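Local coordinates for extracellular solute-binding protein family 1 (Pseudothermotoga lettingae, PDB 5CI5) that binds the sugar alpha-D-tagatopyranose and, as an ABC transporter solute-binding protein, probably hands such sugars to a membrane permease, at residues T64-L69 and V90-E95; A84-W89 and P117-T122; G205-D210 and A369-P374; P294-G299 and F361-H366. One frame throughout, in Å; residues are numbered along the deposited sequence.

Contact 1: T64-L69 and V90-E95; sequences TYYDKL and VPTFAE
Phe93 reaches out of helix 89-95 to meet Tyr66 and Leu69 of helix 62-75, and its ring carries the largest buried area of the contact. The two short helical pieces run almost parallel, 11° between their directions, but their axes stay 13.0 Å apart, so long side chains must span the distance. The Tyr66 and Phe93 side chains come from opposite helices and pass alongside each other. Their planes lie at 16°, yet the centroids are 5.9 Å apart, an offset that leaves little of one ring facing the other; the closest atoms are the two rim carbons, Tyr66 CE1 and Phe93 CE1, at 3.7 Å. Tyr66 owes this reach to a first torsion of -179°, which sets CG opposite the backbone N and carries the phenol across to the other helix. There its OH comes to 3.7 Å from Thr92 CG2, an oxygen resting on a methyl. One turn along, Leu69 brings CD2 to 3.6 Å from Phe93 CE2, so both partners meet Phe93 at the far end of its ring. With an alanine in place of Tyr66, the CE1 side of the Phe93 ring and the Thr92 methyl would probably lose their cover, leaving a gap between the helices. Thr92 OG1 bonds to Gly88 O and to Pro374 O. Strand 81-85 packs against the pair, Leu69 touching Ala82; Pro377 of helix 376-391 packs on Tyr66 and Thr92, and the Trp89 indole meets the Tyr66 ring edge-to-face.

Contact 2: A84-W89 and P117-T122; sequences ADLGGW and PNLWPT. With T6T (alpha-D-tagatopyranose), chain C.
Leu86 and Thr122 make the closest approach, with Leu86 CD2 3.4 Å from Thr122 OG1, while the other methyl, Leu86 CD1, lies 4.0 Å from Leu119 CD2. The threonine hydroxyl is already engaged: OG1 donates to Leu119 O at 2.7 Å, in the carbonyl plane and on a lone pair, and the same oxygen also takes the Thr122 N-H. The torsion of 75° that swings OG1 between backbone N and carbonyl carbon makes this bond possible. Two waters join the backbones, both donating to Thr122 O, one also to Asp85 O and the other to Leu86 O. Just before Leu86, Asp85 grips the sugar with both carboxylate oxygens, OD1 taking O4 at 2.6 Å and OD2 taking O5 at 2.7 Å. Gly87 N steadies OD1 from above the carboxylate plane in an Asx turn, and Asp85 CB sits over the centre of the Trp89 indole. A leucine at Asp85 would probably leave O4 and O5 without these acceptors and release the turn at Gly87. Strand 81-85 pairs with strand 298-304 alongside, Leu86 bonding to Gly300 through the backbone, and Leu119 packs on Pro133 and Thr136 of strand 128-138.

Contact 3: G205-D210 and A369-P374; sequences GKLLTD and ARPPIP. With T6T (alpha-D-tagatopyranose), chain C.
Leu208 and Ile373 point at each other tip to tip, their CD1 methyls 3.7 Å apart, while Pro371 lies crosswise, at about a right angle, to both leucines of the facing loop. The same methyl, Leu208 CD1, also rests 3.7 Å from Pro371 CG, and Leu207 CD2 reaches the neighbouring ring carbon, Pro371 CD, at 3.8 Å. Ile373 turns its CG1 branch between backbone N and carbonyl carbon (chi1 66°), which brings CD1 to the leucine. Between Pro371 and Ile373 the chain folds through an inverse gamma turn centred on Pro372, with a weak bond from Ile373 N to Pro371 O. Two loops thus meet, one leading into helix 220-234, the other into helix 376-391, and the second supplies Arg370 to the sugar pocket of this solute-binding protein. Arg370 extends to the sugar instead and, bent at chi3, lays the edge of its guanidinium along the tagatose: NH1 gives O5 a nearly straight bond of 2.8 Å (173°), and NH2 reaches O4 at 2.9 Å. A salt bridge from NH1 to Glu190 and a bond from NH2 to Leu298 O help fix the rotation of the group.

Contact 4: P294-G299 and F361-H366; sequences PASVLG and FETFPH. With T6T (alpha-D-tagatopyranose), chain C.
The extended chain of 294-299 passes the end of helix 355-363 and the 3-10 turn that follows, with Ser296 CA 7.0 Å from His366 CA and Leu298 CA 7.2 Å from Phe364 CA. Side chains alternate along it: Ser296 points toward the turn, Ala295 and Val297 away from it, and Val297 packs on helix 190-202. No direct hydrogen bond crosses the contact. Instead one water takes the Ser296 N-H at 3.0 Å and donates to His366 O at 2.8 Å, tying the two backbones together. Ser296 CB lies 3.6 Å from Thr363 CG2, so the carbon sides of two hydroxyl residues do the touching. Their oxygens are used in other bonds, Ser296 OG with Arg139 O and Thr363 OG1 with Ile359 O. Further along, Leu298 slants across Phe364, setting CD1 3.4 Å from Phe364 CE1 at an oblique approach to the ring. The CB of Phe364 starts off away from the strand, but with CG opposite the backbone N (chi1 -180°) the ring swings back to the leucine methyl. Trp116 meets this ring edge-to-face, and Thr136 of strand 128-138 touches both Leu298 and Phe364. Beyond Leu298 the strand enters the sugar pocket at Gly299: its CA stands 3.5 Å from tagatose O4, and a side chain there would run into O3. The start of this inner sheet strand, bare at Gly299, lines part of the sugar site of the solute-binding protein.

How the contacts relate
All four contacts are largely buried; contact 4 alone includes an exposed residue, His366, among those that touch. Contact 1 is hydrophobic helix packing that touches no sugar, whereas contacts 2, 3 and 4 each bring a residue to the tagatose: a carboxylate, a guanidinium and a bare glycine. Contacts 2 and 4 share one sheet through neighbouring strands 81-85 and 298-304, and Leu119 CD2 meets Leu298 CD1 between them. Waters bridge the backbones in these two, while contact 3 joins its loops by apolar side chains alone. Trp89, whose ring carries the CB of the sugar-binding Asp85, connects contacts 1 and 2. Contacts 1 and 4 lie on opposite sides of the chain's centre.

Contact 1: T64-L69 and V90-E95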
# COMPACT_ATOMS: atom_id res chain seq x y z
N THR A 64 -2.68 -5.84 11.72
CA THR A 64 -1.91 -6.71 12.62
C THR A 64 -1.16 -7.81 11.89
O THR A 64 -0.58 -8.70 12.54
CB THR A 64 -2.82 -7.37 13.70
OG1 THR A 64 -3.82 -8.18 13.08
CG2 THR A 64 -3.48 -6.31 14.54
N TYR A 65 -1.13 -7.76 10.56
CA TYR A 65 -0.59 -8.90 9.83
C TYR A 65 0.94 -9.02 9.96
O TYR A 65 1.45 -10.14 10.10
CB TYR A 65 -1.01 -8.84 8.35
CG TYR A 65 -0.48 -10.00 7.51
CD1 TYR A 65 -0.58 -11.31 7.96
CD2 TYR A 65 0.11 -9.77 6.26
CE1 TYR A 65 -0.12 -12.37 7.18
CE2 TYR A 65 0.58 -10.84 5.48
CZ TYR A 65 0.48 -12.13 5.96
OH TYR A 65 0.94 -13.19 5.22
N TYR A 66 1.67 -7.92 9.96
CA TYR A 66 3.13 -7.99 10.07
C TYR A 66 3.54 -8.73 11.34
O TYR A 66 4.35 -9.64 11.32
CB TYR A 66 3.76 -6.60 10.07
CG TYR A 66 5.27 -6.61 10.15
CD1 TYR A 66 6.04 -7.01 9.05
CD2 TYR A 66 5.94 -6.24 11.31
CE1 TYR A 66 7.43 -7.01 9.12
CE2 TYR A 66 7.33 -6.25 11.38
CZ TYR A 66 8.07 -6.64 10.29
OH TYR A 66 9.46 -6.64 10.39
N ASP A 67 2.95 -8.32 12.45
CA ASP A 67 3.30 -8.91 13.74
C ASP A 67 2.97 -10.39 13.78
O ASP A 67 3.76 -11.18 14.31
CB ASP A 67 2.60 -8.16 14.87
CG ASP A 67 3.17 -6.77 15.09
OD1 ASP A 67 4.33 -6.51 14.69
OD2 ASP A 67 2.45 -5.92 15.65
N LYS A 68 1.83 -10.79 13.22
CA LYS A 68 1.49 -12.21 13.17
C LYS A 68 2.45 -13.00 12.28
O LYS A 68 2.84 -14.14 12.61
CB LYS A 68 0.06 -12.38 12.68
CG LYS A 68 -0.97 -11.87 13.68
CD LYS A 68 -2.39 -12.01 13.14
CE LYS A 68 -3.43 -11.92 14.27
NZ LYS A 68 -3.37 -10.63 14.96
N LEU A 69 2.80 -12.43 11.13
CA LEU A 69 3.68 -13.13 10.21
C LEU A 69 5.10 -13.27 10.82
O LEU A 69 5.69 -14.34 10.77
CB LEU A 69 3.71 -12.42 8.84
CG LEU A 69 4.57 -13.10 7.77
CD1 LEU A 69 4.20 -14.59 7.59
CD2 LEU A 69 4.46 -12.34 6.43
N VAL A 90 10.18 -8.16 2.46
CA VAL A 90 10.94 -9.27 1.91
C VAL A 90 12.44 -9.14 2.25
O VAL A 90 13.06 -10.07 2.76
CB VAL A 90 10.66 -9.42 0.40
CG1 VAL A 90 11.57 -10.44 -0.20
CG2 VAL A 90 9.23 -9.86 0.23
N PRO A 91 13.03 -7.95 2.07
CA PRO A 91 14.42 -7.80 2.55
C PRO A 91 14.61 -8.04 4.04
O PRO A 91 15.60 -8.66 4.44
CB PRO A 91 14.74 -6.34 2.18
CG PRO A 91 13.89 -6.09 0.99
CD PRO A 91 12.59 -6.79 1.28
N THR A 92 13.66 -7.58 4.86
CA THR A 92 13.73 -7.80 6.29
C THR A 92 13.77 -9.32 6.61
O THR A 92 14.64 -9.79 7.37
CB THR A 92 12.54 -7.16 7.00
OG1 THR A 92 12.55 -5.76 6.75
CG2 THR A 92 12.57 -7.39 8.49
N PHE A 93 12.84 -10.07 6.03
CA PHE A 93 12.78 -11.50 6.34
C PHE A 93 13.93 -12.28 5.72
O PHE A 93 14.46 -13.21 6.33
CB PHE A 93 11.46 -12.13 5.85
CG PHE A 93 10.20 -11.48 6.40
CD1 PHE A 93 10.19 -10.79 7.60
CD2 PHE A 93 9.02 -11.59 5.69
CE1 PHE A 93 9.01 -10.20 8.06
CE2 PHE A 93 7.85 -11.02 6.15
CZ PHE A 93 7.85 -10.33 7.35
N ALA A 94 14.34 -11.89 4.50
CA ALA A 94 15.39 -12.60 3.77
C ALA A 94 16.74 -12.48 4.48
O ALA A 94 17.53 -13.41 4.48
CB ALA A 94 15.51 -12.05 2.33
N GLU A 95 16.96 -11.33 5.09
CA GLU A 95 18.22 -11.04 5.79
C GLU A 95 18.42 -12.00 6.95
O GLU A 95 19.56 -12.34 7.31
CB GLU A 95 18.24 -9.60 6.27
CG GLU A 95 19.61 -9.16 6.84
CD GLU A 95 19.83 -9.54 8.29
OE1 GLU A 95 18.85 -9.62 9.05
OE2 GLU A 95 21.01 -9.78 8.68

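Contact 2: A84-W89 and P117-T122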
# COMPACT_ATOMS: atom_id res chain seq x y z
N ALA A 84 3.46 -11.06 1.58
CA ALA A 84 4.43 -10.18 2.23
C ALA A 84 4.40 -8.85 1.49
O ALA A 84 4.42 -8.80 0.25
CB ALA A 84 5.83 -10.77 2.25
N ASP A 85 4.34 -7.77 2.25
CA ASP A 85 4.26 -6.40 1.70
C ASP A 85 5.51 -6.07 0.86
O ASP A 85 6.63 -6.31 1.27
CB ASP A 85 4.07 -5.43 2.86
CG ASP A 85 3.50 -4.11 2.45
OD1 ASP A 85 3.87 -3.57 1.38
OD2 ASP A 85 2.67 -3.59 3.24
N LEU A 86 5.30 -5.51 -0.32
CA LEU A 86 6.41 -5.02 -1.13
C LEU A 86 7.17 -3.89 -0.43
O LEU A 86 8.31 -3.58 -0.81
CB LEU A 86 5.90 -4.57 -2.50
CG LEU A 86 5.30 -5.65 -3.40
CD1 LEU A 86 5.01 -5.03 -4.77
CD2 LEU A 86 6.20 -6.88 -3.53
N GLY A 87 6.56 -3.29 0.58
CA GLY A 87 7.19 -2.24 1.36
C GLY A 87 8.13 -2.76 2.43
O GLY A 87 7.89 -2.59 3.63
N GLY A 88 9.23 -3.37 1.98
CA GLY A 88 10.34 -3.69 2.86
C GLY A 88 10.31 -5.01 3.59
O GLY A 88 11.30 -5.40 4.24
N TRP A 89 9.19 -5.73 3.56
CA TRP A 89 9.16 -6.96 4.35
C TRP A 89 10.08 -8.04 3.78
O TRP A 89 10.67 -8.79 4.56
CB TRP A 89 7.76 -7.56 4.44
CG TRP A 89 6.69 -6.72 5.08
CD1 TRP A 89 6.72 -5.36 5.36
CD2 TRP A 89 5.42 -7.19 5.53
NE1 TRP A 89 5.53 -4.98 5.92
CE2 TRP A 89 4.72 -6.08 6.05
CE3 TRP A 89 4.81 -8.44 5.56
CZ2 TRP A 89 3.44 -6.18 6.57
CZ3 TRP A 89 3.53 -8.55 6.07
CH2 TRP A 89 2.86 -7.43 6.57
N PRO A 117 9.15 -4.31 -14.06
CA PRO A 117 10.52 -4.45 -13.56
C PRO A 117 10.86 -3.64 -12.32
O PRO A 117 11.83 -4.02 -11.63
CB PRO A 117 11.39 -3.97 -14.73
CG PRO A 117 10.54 -3.87 -15.87
CD PRO A 117 9.11 -3.79 -15.44
N ASN A 118 10.13 -2.56 -12.06
CA ASN A 118 10.40 -1.77 -10.88
C ASN A 118 10.01 -2.53 -9.64
O ASN A 118 10.34 -2.12 -8.53
CB ASN A 118 9.69 -0.42 -10.95
CG ASN A 118 8.18 -0.53 -11.17
OD1 ASN A 118 7.69 -1.40 -11.92
ND2 ASN A 118 7.44 0.39 -10.55
N LEU A 119 9.33 -3.66 -9.80
CA LEU A 119 8.95 -4.44 -8.63
C LEU A 119 10.08 -5.36 -8.15
O LEU A 119 10.08 -5.77 -6.99
CB LEU A 119 7.68 -5.28 -8.92
CG LEU A 119 6.47 -4.44 -9.34
CD1 LEU A 119 5.25 -5.33 -9.67
CD2 LEU A 119 6.12 -3.41 -8.25
N TRP A 120 11.02 -5.73 -9.02
CA TRP A 120 12.00 -6.72 -8.56
C TRP A 120 12.87 -6.21 -7.42
O TRP A 120 13.12 -6.96 -6.50
CB TRP A 120 12.87 -7.21 -9.72
CG TRP A 120 12.12 -8.08 -10.68
CD1 TRP A 120 12.01 -7.90 -12.03
CD2 TRP A 120 11.36 -9.25 -10.37
NE1 TRP A 120 11.24 -8.91 -12.58
CE2 TRP A 120 10.82 -9.74 -11.58
CE3 TRP A 120 11.09 -9.94 -9.18
CZ2 TRP A 120 10.02 -10.89 -11.64
CZ3 TRP A 120 10.30 -11.08 -9.24
CH2 TRP A 120 9.78 -11.55 -10.46
N PRO A 121 13.28 -4.92 -7.43
CA PRO A 121 14.09 -4.47 -6.29
C PRO A 121 13.39 -4.59 -4.93
O PRO A 121 14.07 -4.73 -3.90
CB PRO A 121 14.41 -3.01 -6.65
CG PRO A 121 14.38 -2.99 -8.13
CD PRO A 121 13.26 -3.91 -8.51
N THR A 122 12.05 -4.55 -4.92
CA THR A 122 11.30 -4.60 -3.67
C THR A 122 11.33 -5.96 -2.99
O THR A 122 11.00 -6.05 -1.79
CB THR A 122 9.81 -4.21 -3.87
OG1 THR A 122 9.10 -5.29 -4.50
CG2 THR A 122 9.66 -2.94 -4.71
O3 T6T C . 0.08 -0.60 -0.97
C3 T6T C . -0.15 -1.81 -0.24
C4 T6T C . 1.00 -2.00 0.75
O4 T6T C . 2.26 -1.95 0.06
C5 T6T C . 0.91 -0.91 1.79
O5 T6T C . 1.96 -1.05 2.75
C6 T6T C . -0.46 -0.93 2.46
O6 T6T C . -1.47 -0.73 1.47
C2 T6T C . -1.47 -1.73 0.45
O2 T6T C . -1.78 -3.01 1.03
C1 T6T C . -2.60 -1.36 -0.54
O1 T6T C . -2.69 -2.21 -1.63
O HOH W 1 9.26 -6.45 0.40
O HOH W 2 11.34 -3.64 -0.16

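Contact 3: G205-D210 and A369-P374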
# COMPACT_ATOMS: atom_id res chain seq x y z
N GLY A 205 11.36 16.48 -0.69
CA GLY A 205 12.22 15.78 0.24
C GLY A 205 12.37 14.31 -0.09
O GLY A 205 11.87 13.83 -1.11
N LYS A 206 13.06 13.59 0.80
CA LYS A 206 13.34 12.17 0.63
C LYS A 206 13.39 11.56 2.01
O LYS A 206 13.68 12.25 3.00
CB LYS A 206 14.68 11.92 -0.06
CG LYS A 206 14.86 12.58 -1.41
CD LYS A 206 16.28 12.33 -1.97
CE LYS A 206 17.37 12.50 -0.90
NZ LYS A 206 18.75 12.55 -1.47
N LEU A 207 13.12 10.25 2.10
CA LEU A 207 13.10 9.58 3.40
C LEU A 207 14.51 9.32 3.93
O LEU A 207 14.90 9.83 4.99
CB LEU A 207 12.31 8.27 3.30
CG LEU A 207 12.08 7.56 4.65
CD1 LEU A 207 11.08 8.29 5.52
CD2 LEU A 207 11.62 6.14 4.40
N LEU A 208 15.28 8.53 3.18
CA LEU A 208 16.70 8.32 3.46
C LEU A 208 17.56 8.87 2.35
O LEU A 208 17.08 9.16 1.24
CB LEU A 208 16.98 6.82 3.62
CG LEU A 208 16.14 5.97 4.57
CD1 LEU A 208 16.71 4.52 4.61
CD2 LEU A 208 16.11 6.57 5.97
N THR A 209 18.85 9.00 2.64
CA THR A 209 19.81 9.32 1.60
C THR A 209 19.82 8.19 0.56
O THR A 209 19.36 7.08 0.82
CB THR A 209 21.22 9.54 2.20
OG1 THR A 209 21.66 8.38 2.92
CG2 THR A 209 21.19 10.73 3.16
N ASP A 210 20.33 8.50 -0.63
CA ASP A 210 20.28 7.56 -1.74
C ASP A 210 20.97 6.24 -1.45
O ASP A 210 20.55 5.21 -1.99
CB ASP A 210 20.90 8.20 -2.98
CG ASP A 210 20.03 9.29 -3.57
OD1 ASP A 210 18.86 9.43 -3.14
OD2 ASP A 210 20.52 10.02 -4.46
N ALA A 369 9.90 4.16 -4.08
CA ALA A 369 9.85 2.99 -3.23
C ALA A 369 10.34 3.31 -1.82
O ALA A 369 11.35 4.01 -1.64
CB ALA A 369 10.70 1.87 -3.82
N ARG A 370 9.66 2.73 -0.84
CA ARG A 370 10.23 2.55 0.49
C ARG A 370 11.56 1.83 0.33
O ARG A 370 11.72 0.98 -0.56
CB ARG A 370 9.27 1.76 1.38
CG ARG A 370 8.06 2.57 1.81
CD ARG A 370 6.87 1.70 2.26
NE ARG A 370 6.10 1.19 1.14
CZ ARG A 370 4.97 0.50 1.28
NH1 ARG A 370 4.49 0.23 2.49
NH2 ARG A 370 4.33 0.08 0.22
N PRO A 371 12.54 2.17 1.16
CA PRO A 371 13.87 1.58 0.96
C PRO A 371 13.90 0.06 1.19
O PRO A 371 13.41 -0.40 2.23
CB PRO A 371 14.73 2.31 1.99
CG PRO A 371 13.80 2.82 2.99
CD PRO A 371 12.50 3.08 2.30
N PRO A 372 14.45 -0.70 0.22
CA PRO A 372 14.42 -2.18 0.30
C PRO A 372 15.53 -2.71 1.21
O PRO A 372 16.48 -3.39 0.78
CB PRO A 372 14.62 -2.60 -1.17
CG PRO A 372 15.48 -1.52 -1.71
CD PRO A 372 14.96 -0.25 -1.08
N ILE A 373 15.39 -2.38 2.49
CA ILE A 373 16.42 -2.69 3.49
C ILE A 373 15.77 -3.29 4.71
O ILE A 373 14.60 -3.02 5.02
CB ILE A 373 17.25 -1.43 3.87
CG1 ILE A 373 16.36 -0.40 4.59
CG2 ILE A 373 17.90 -0.84 2.62
CD1 ILE A 373 17.08 0.87 5.03
N PRO A 374 16.54 -4.11 5.43
CA PRO A 374 15.97 -4.84 6.57
C PRO A 374 15.56 -3.94 7.71
O PRO A 374 14.81 -4.37 8.59
CB PRO A 374 17.12 -5.79 6.98
CG PRO A 374 18.15 -5.68 5.96
CD PRO A 374 17.97 -4.42 5.22
O3 T6T C . 0.08 -0.60 -0.97
C3 T6T C . -0.15 -1.81 -0.24
C4 T6T C . 1.00 -2.00 0.75
O4 T6T C . 2.26 -1.95 0.06
C5 T6T C . 0.91 -0.91 1.79
O5 T6T C . 1.96 -1.05 2.75
C6 T6T C . -0.46 -0.93 2.46
O6 T6T C . -1.47 -0.73 1.47
C2 T6T C . -1.47 -1.73 0.45
O2 T6T C . -1.78 -3.01 1.03
C1 T6T C . -2.60 -1.36 -0.54
O1 T6T C . -2.69 -2.21 -1.63

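Contact 4: P294-G299 and F361-H366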
# COMPACT_ATOMS: atom_id res chain seq x y z
N PRO A 294 5.65 16.39 -8.28
CA PRO A 294 4.70 15.28 -8.25
C PRO A 294 5.27 14.09 -7.51
O PRO A 294 6.46 13.79 -7.64
CB PRO A 294 4.51 14.94 -9.73
CG PRO A 294 5.01 16.10 -10.48
CD PRO A 294 6.06 16.74 -9.65
N ALA A 295 4.41 13.41 -6.75
CA ALA A 295 4.84 12.24 -5.99
C ALA A 295 3.78 11.15 -5.95
O ALA A 295 2.59 11.41 -5.87
CB ALA A 295 5.20 12.64 -4.56
N SER A 296 4.28 9.93 -5.93
CA SER A 296 3.49 8.75 -5.64
C SER A 296 4.42 7.77 -4.96
O SER A 296 5.64 7.84 -5.16
CB SER A 296 2.88 8.17 -6.91
OG SER A 296 2.09 7.02 -6.66
N VAL A 297 3.86 6.89 -4.15
CA VAL A 297 4.61 5.82 -3.49
C VAL A 297 4.10 4.47 -4.02
O VAL A 297 2.89 4.26 -4.19
CB VAL A 297 4.49 5.87 -1.94
CG1 VAL A 297 5.24 4.72 -1.28
CG2 VAL A 297 5.01 7.21 -1.41
N LEU A 298 5.05 3.57 -4.27
CA LEU A 298 4.83 2.23 -4.79
C LEU A 298 4.39 1.28 -3.66
O LEU A 298 4.92 1.34 -2.54
CB LEU A 298 6.14 1.72 -5.39
CG LEU A 298 6.20 0.34 -6.03
CD1 LEU A 298 5.31 0.30 -7.26
CD2 LEU A 298 7.65 0.03 -6.40
N GLY A 299 3.47 0.38 -3.97
CA GLY A 299 3.07 -0.64 -3.03
C GLY A 299 2.61 -1.94 -3.68
O GLY A 299 2.68 -2.12 -4.90
N PHE A 361 -1.58 3.98 -14.64
CA PHE A 361 -0.50 3.49 -15.49
C PHE A 361 0.53 4.58 -15.80
O PHE A 361 1.72 4.28 -15.91
CB PHE A 361 -1.08 2.90 -16.78
CG PHE A 361 -1.83 1.60 -16.57
CD1 PHE A 361 -1.38 0.64 -15.67
CD2 PHE A 361 -2.99 1.34 -17.28
CE1 PHE A 361 -2.08 -0.54 -15.47
CE2 PHE A 361 -3.70 0.16 -17.10
CZ PHE A 361 -3.24 -0.78 -16.19
N GLU A 362 0.08 5.84 -15.93
CA GLU A 362 0.99 6.95 -16.18
C GLU A 362 1.82 7.32 -14.97
O GLU A 362 2.97 7.72 -15.11
CB GLU A 362 0.19 8.17 -16.65
CG GLU A 362 -0.15 8.08 -18.11
CD GLU A 362 1.11 8.02 -18.98
OE1 GLU A 362 1.89 9.00 -18.97
OE2 GLU A 362 1.33 6.98 -19.63
N THR A 363 1.25 7.15 -13.78
CA THR A 363 1.92 7.56 -12.54
C THR A 363 2.87 6.48 -12.01
O THR A 363 3.96 6.78 -11.49
CB THR A 363 0.86 7.89 -11.48
OG1 THR A 363 0.04 8.96 -11.96
CG2 THR A 363 1.48 8.31 -10.18
N PHE A 364 2.45 5.22 -12.13
CA PHE A 364 3.15 4.07 -11.55
C PHE A 364 4.68 4.06 -11.75
O PHE A 364 5.42 3.83 -10.82
CB PHE A 364 2.49 2.80 -12.12
CG PHE A 364 3.07 1.51 -11.63
CD1 PHE A 364 2.77 1.03 -10.37
CD2 PHE A 364 3.88 0.74 -12.45
CE1 PHE A 364 3.28 -0.16 -9.92
CE2 PHE A 364 4.39 -0.46 -12.01
CZ PHE A 364 4.10 -0.92 -10.75
N PRO A 365 5.16 4.31 -12.99
CA PRO A 365 6.61 4.19 -13.22
C PRO A 365 7.42 5.20 -12.41
O PRO A 365 8.61 4.97 -12.17
CB PRO A 365 6.77 4.46 -14.71
CG PRO A 365 5.42 4.43 -15.29
CD PRO A 365 4.41 4.59 -14.23
N HIS A 366 6.79 6.30 -12.02
CA HIS A 366 7.47 7.32 -11.21
C HIS A 366 7.33 7.12 -9.71
O HIS A 366 7.91 7.89 -8.93
CB HIS A 366 6.94 8.71 -11.55
CG HIS A 366 7.21 9.12 -12.96
ND1 HIS A 366 8.49 9.28 -13.46
CD2 HIS A 366 6.37 9.42 -13.98
CE1 HIS A 366 8.42 9.65 -14.73
NE2 HIS A 366 7.14 9.74 -15.07
O3 T6T C . 0.08 -0.60 -0.97
C3 T6T C . -0.15 -1.81 -0.24
C4 T6T C . 1.00 -2.00 0.75
O4 T6T C . 2.26 -1.95 0.06
C5 T6T C . 0.91 -0.91 1.79
O5 T6T C . 1.96 -1.05 2.75
C6 T6T C . -0.46 -0.93 2.46
O6 T6T C . -1.47 -0.73 1.47
C2 T6T C . -1.47 -1.73 0.45
O2 T6T C . -1.78 -3.01 1.03
C1 T6T C . -2.60 -1.36 -0.54
O1 T6T C . -2.69 -2.21 -1.63
O HOH W 3 6.90 9.90 -7.30